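Local structure of beta-methylmalyl-CoA dehydratase (Chloroflexus aurantiacus, 4E3E) at residues D197-G202 with N263-A268. The protein catalyses the reversible dehydration of beta-methylmalyl-CoA to mesaconyl-CoA in the glyoxylate assimilation cycle, working as a homodimer. Residues are numbered along the deposited sequence; the frame is centred on the assembly and turned at random.
Sequences DDYEVG and NGLANA
Tyr-199 reaches from the loop before strand 204-212 to Gly-264 and Leu-265, at the C-terminal part of helix 250-265 in this hot-dog fold, beside the type I beta turn from Leu-265 to Ala-268, and the pair illustrates how one phenol can tie a loop to two backbone groups of another segment, one directly and one through a water. The polar part is centred on the hydroxyl. Tyr-199 OH donates to Gly-264 O at 2.6 Å, and the acceptor lies at the ring edge, close to the ring plane. Seen from the carbonyl, the donor stands 38° above the carbonyl plane and so misses the lone-pair direction. The C=O...O angle is 132°. A water adds a second link: it donates to Tyr-199 OH over 2.7 Å. The same water accepts from Asn-267 N over 3.0 Å, so the hydroxyl gives one bond and takes another. The turn itself closes through Ala-268 N to Leu-265 O at 2.9 Å. Apolar contact accompanies this grip, as Leu-265 CD2 lies 3.7 Å from Tyr-199 CE2, set obliquely to the ring. With CG anti to its own carbonyl carbon (chi1 -76°), Tyr-199 sends its ring toward the other segment. The nearest CA atoms of the two backbones, those of Tyr-199 and Leu-265, are 9.4 Å apart. A phenylalanine here would probably keep the leucine contact but leave Gly-264 O without this donor and the water without this acceptor. Around the pair, Met-348, Ile-295 and Ile-205 of three strands pack on the tyrosine, and Lys-4 of the second subunit makes a cation-pi contact with its ring. Gly-264 has a positive phi, and in its conformation a beta carbon would collide with Asn-263 O, which by itself calls for glycine.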
ATOM      1  N   ASP A 197      -7.008  30.537 -19.482  1.00 28.65           N
ATOM      2  CA  ASP A 197      -6.887  31.946 -19.842  1.00 29.82           C
ATOM      3  C   ASP A 197      -5.967  32.735 -18.915  1.00 28.63           C
ATOM      4  O   ASP A 197      -5.396  33.731 -19.342  1.00 30.53           O
ATOM      5  CB  ASP A 197      -8.265  32.618 -19.871  1.00 32.56           C
ATOM      6  CG  ASP A 197      -9.313  31.768 -20.578  1.00 32.07           C
ATOM      7  OD1 ASP A 197      -9.583  30.639 -20.115  1.00 31.81           O
ATOM      8  OD2 ASP A 197      -9.874  32.234 -21.594  1.00 38.14           O
ATOM      9  N   ASP A 198      -5.813  32.291 -17.668  1.00 30.72           N
ATOM     10  CA  ASP A 198      -5.139  33.095 -16.643  1.00 28.63           C
ATOM     11  C   ASP A 198      -3.638  32.847 -16.529  1.00 28.85           C
ATOM     12  O   ASP A 198      -2.929  33.609 -15.870  1.00 32.95           O
ATOM     13  CB  ASP A 198      -5.808  32.895 -15.274  1.00 30.88           C
ATOM     14  CG  ASP A 198      -7.313  33.052 -15.333  1.00 34.07           C
ATOM     15  OD1 ASP A 198      -7.797  34.031 -15.940  1.00 31.89           O
ATOM     16  OD2 ASP A 198      -8.016  32.186 -14.771  1.00 33.04           O
ATOM     17  N   TYR A 199      -3.155  31.781 -17.160  1.00 29.62           N
ATOM     18  CA  TYR A 199      -1.732  31.466 -17.127  1.00 30.06           C
ATOM     19  C   TYR A 199      -0.975  32.293 -18.167  1.00 30.55           C
ATOM     20  O   TYR A 199      -1.488  32.555 -19.256  1.00 31.38           O
ATOM     21  CB  TYR A 199      -1.523  29.954 -17.285  1.00 27.61           C
ATOM     22  CG  TYR A 199      -1.841  29.221 -16.010  1.00 25.57           C
ATOM     23  CD1 TYR A 199      -3.147  28.809 -15.721  1.00 27.25           C
ATOM     24  CD2 TYR A 199      -0.840  28.986 -15.050  1.00 26.32           C
ATOM     25  CE1 TYR A 199      -3.443  28.164 -14.529  1.00 28.92           C
ATOM     26  CE2 TYR A 199      -1.130  28.343 -13.852  1.00 23.94           C
ATOM     27  CZ  TYR A 199      -2.426  27.929 -13.606  1.00 24.67           C
ATOM     28  OH  TYR A 199      -2.707  27.291 -12.433  1.00 27.19           O
ATOM     29  N   GLU A 200       0.226  32.741 -17.804  1.00 31.51           N
ATOM     30  CA  GLU A 200       1.043  33.586 -18.669  1.00 31.54           C
ATOM     31  C   GLU A 200       2.214  32.789 -19.209  1.00 28.97           C
ATOM     32  O   GLU A 200       2.974  32.196 -18.435  1.00 29.60           O
ATOM     33  CB  GLU A 200       1.563  34.807 -17.901  1.00 33.93           C
ATOM     34  CG  GLU A 200       0.474  35.779 -17.472  1.00 45.09           C
ATOM     35  CD  GLU A 200       0.873  36.630 -16.278  1.00 58.68           C
ATOM     36  OE1 GLU A 200       2.039  37.086 -16.215  1.00 46.96           O
ATOM     37  OE2 GLU A 200       0.013  36.847 -15.397  1.00 81.41           O
ATOM     38  N   VAL A 201       2.359  32.773 -20.533  1.00 29.97           N
ATOM     39  CA  VAL A 201       3.465  32.062 -21.182  1.00 26.96           C
ATOM     40  C   VAL A 201       4.777  32.661 -20.674  1.00 26.25           C
ATOM     41  O   VAL A 201       4.932  33.881 -20.642  1.00 28.06           O
ATOM     42  CB  VAL A 201       3.367  32.168 -22.715  1.00 25.93           C
ATOM     43  CG1 VAL A 201       4.607  31.578 -23.375  1.00 24.19           C
ATOM     44  CG2 VAL A 201       2.094  31.472 -23.225  1.00 30.54           C
ATOM     45  N   GLY A 202       5.669  31.814 -20.232  1.00 26.83           N
ATOM     46  CA  GLY A 202       6.913  32.225 -19.639  1.00 27.46           C
ATOM     47  C   GLY A 202       6.908  32.382 -18.139  1.00 28.10           C
ATOM     48  O   GLY A 202       7.933  32.483 -17.546  1.00 28.83           O
ATOM     49  N   ASN A 263      -0.068  22.267  -6.411  1.00 24.87           N
ATOM     50  CA  ASN A 263       0.057  23.582  -5.828  1.00 24.99           C
ATOM     51  C   ASN A 263       0.520  24.548  -6.912  1.00 26.15           C
ATOM     52  O   ASN A 263       1.722  24.792  -7.065  1.00 26.65           O
ATOM     53  CB  ASN A 263       1.050  23.578  -4.641  1.00 24.97           C
ATOM     54  CG  ASN A 263       1.017  24.882  -3.867  1.00 25.15           C
ATOM     55  OD1 ASN A 263       0.067  25.656  -3.990  1.00 29.09           O
ATOM     56  ND2 ASN A 263       2.054  25.140  -3.063  1.00 27.91           N
ATOM     57  N   GLY A 264      -0.432  25.060  -7.695  1.00 25.76           N
ATOM     58  CA  GLY A 264      -0.126  26.065  -8.717  1.00 27.92           C
ATOM     59  C   GLY A 264      -0.618  25.694 -10.101  1.00 28.35           C
ATOM     60  O   GLY A 264      -0.733  26.566 -10.982  1.00 27.25           O
ATOM     61  N   LEU A 265      -0.893  24.404 -10.300  1.00 26.56           N
ATOM     62  CA  LEU A 265      -1.458  23.918 -11.563  1.00 26.83           C
ATOM     63  C   LEU A 265      -2.670  23.003 -11.340  1.00 24.56           C
ATOM     64  O   LEU A 265      -2.866  22.045 -12.082  1.00 26.25           O
ATOM     65  CB  LEU A 265      -0.372  23.205 -12.390  1.00 23.85           C
ATOM     66  CG  LEU A 265       0.669  24.122 -13.045  1.00 27.55           C
ATOM     67  CD1 LEU A 265       1.917  23.353 -13.443  1.00 24.65           C
ATOM     68  CD2 LEU A 265       0.069  24.870 -14.241  1.00 25.38           C
ATOM     69  N   ALA A 266      -3.484  23.310 -10.328  1.00 25.74           N
ATOM     70  CA  ALA A 266      -4.609  22.453  -9.932  1.00 23.75           C
ATOM     71  C   ALA A 266      -5.601  22.145 -11.065  1.00 24.04           C
ATOM     72  O   ALA A 266      -6.153  21.047 -11.115  1.00 24.13           O
ATOM     73  CB  ALA A 266      -5.343  23.053  -8.736  1.00 25.85           C
ATOM     74  N   ASN A 267      -5.825  23.094 -11.975  1.00 23.70           N
ATOM     75  CA  ASN A 267      -6.781  22.847 -13.071  1.00 22.62           C
ATOM     76  C   ASN A 267      -6.174  22.145 -14.286  1.00 24.34           C
ATOM     77  O   ASN A 267      -6.879  21.893 -15.276  1.00 25.70           O
ATOM     78  CB  ASN A 267      -7.536  24.133 -13.461  1.00 27.05           C
ATOM     79  CG  ASN A 267      -8.593  24.505 -12.435  1.00 28.14           C
ATOM     80  OD1 ASN A 267      -8.660  25.649 -11.973  1.00 34.52           O
ATOM     81  ND2 ASN A 267      -9.414  23.534 -12.061  1.00 23.53           N
ATOM     82  N   ALA A 268      -4.873  21.815 -14.207  1.00 25.13           N
ATOM     83  CA  ALA A 268      -4.230  20.986 -15.230  1.00 25.26           C
ATOM     84  C   ALA A 268      -4.700  19.551 -15.014  1.00 25.14           C
ATOM     85  O   ALA A 268      -3.973  18.713 -14.464  1.00 29.36           O
ATOM     86  CB  ALA A 268      -2.711  21.085 -15.155  1.00 24.79           C
TER
HETATM   87  O   HOH W   1      -5.075  25.975 -11.964  1.00 37.98           O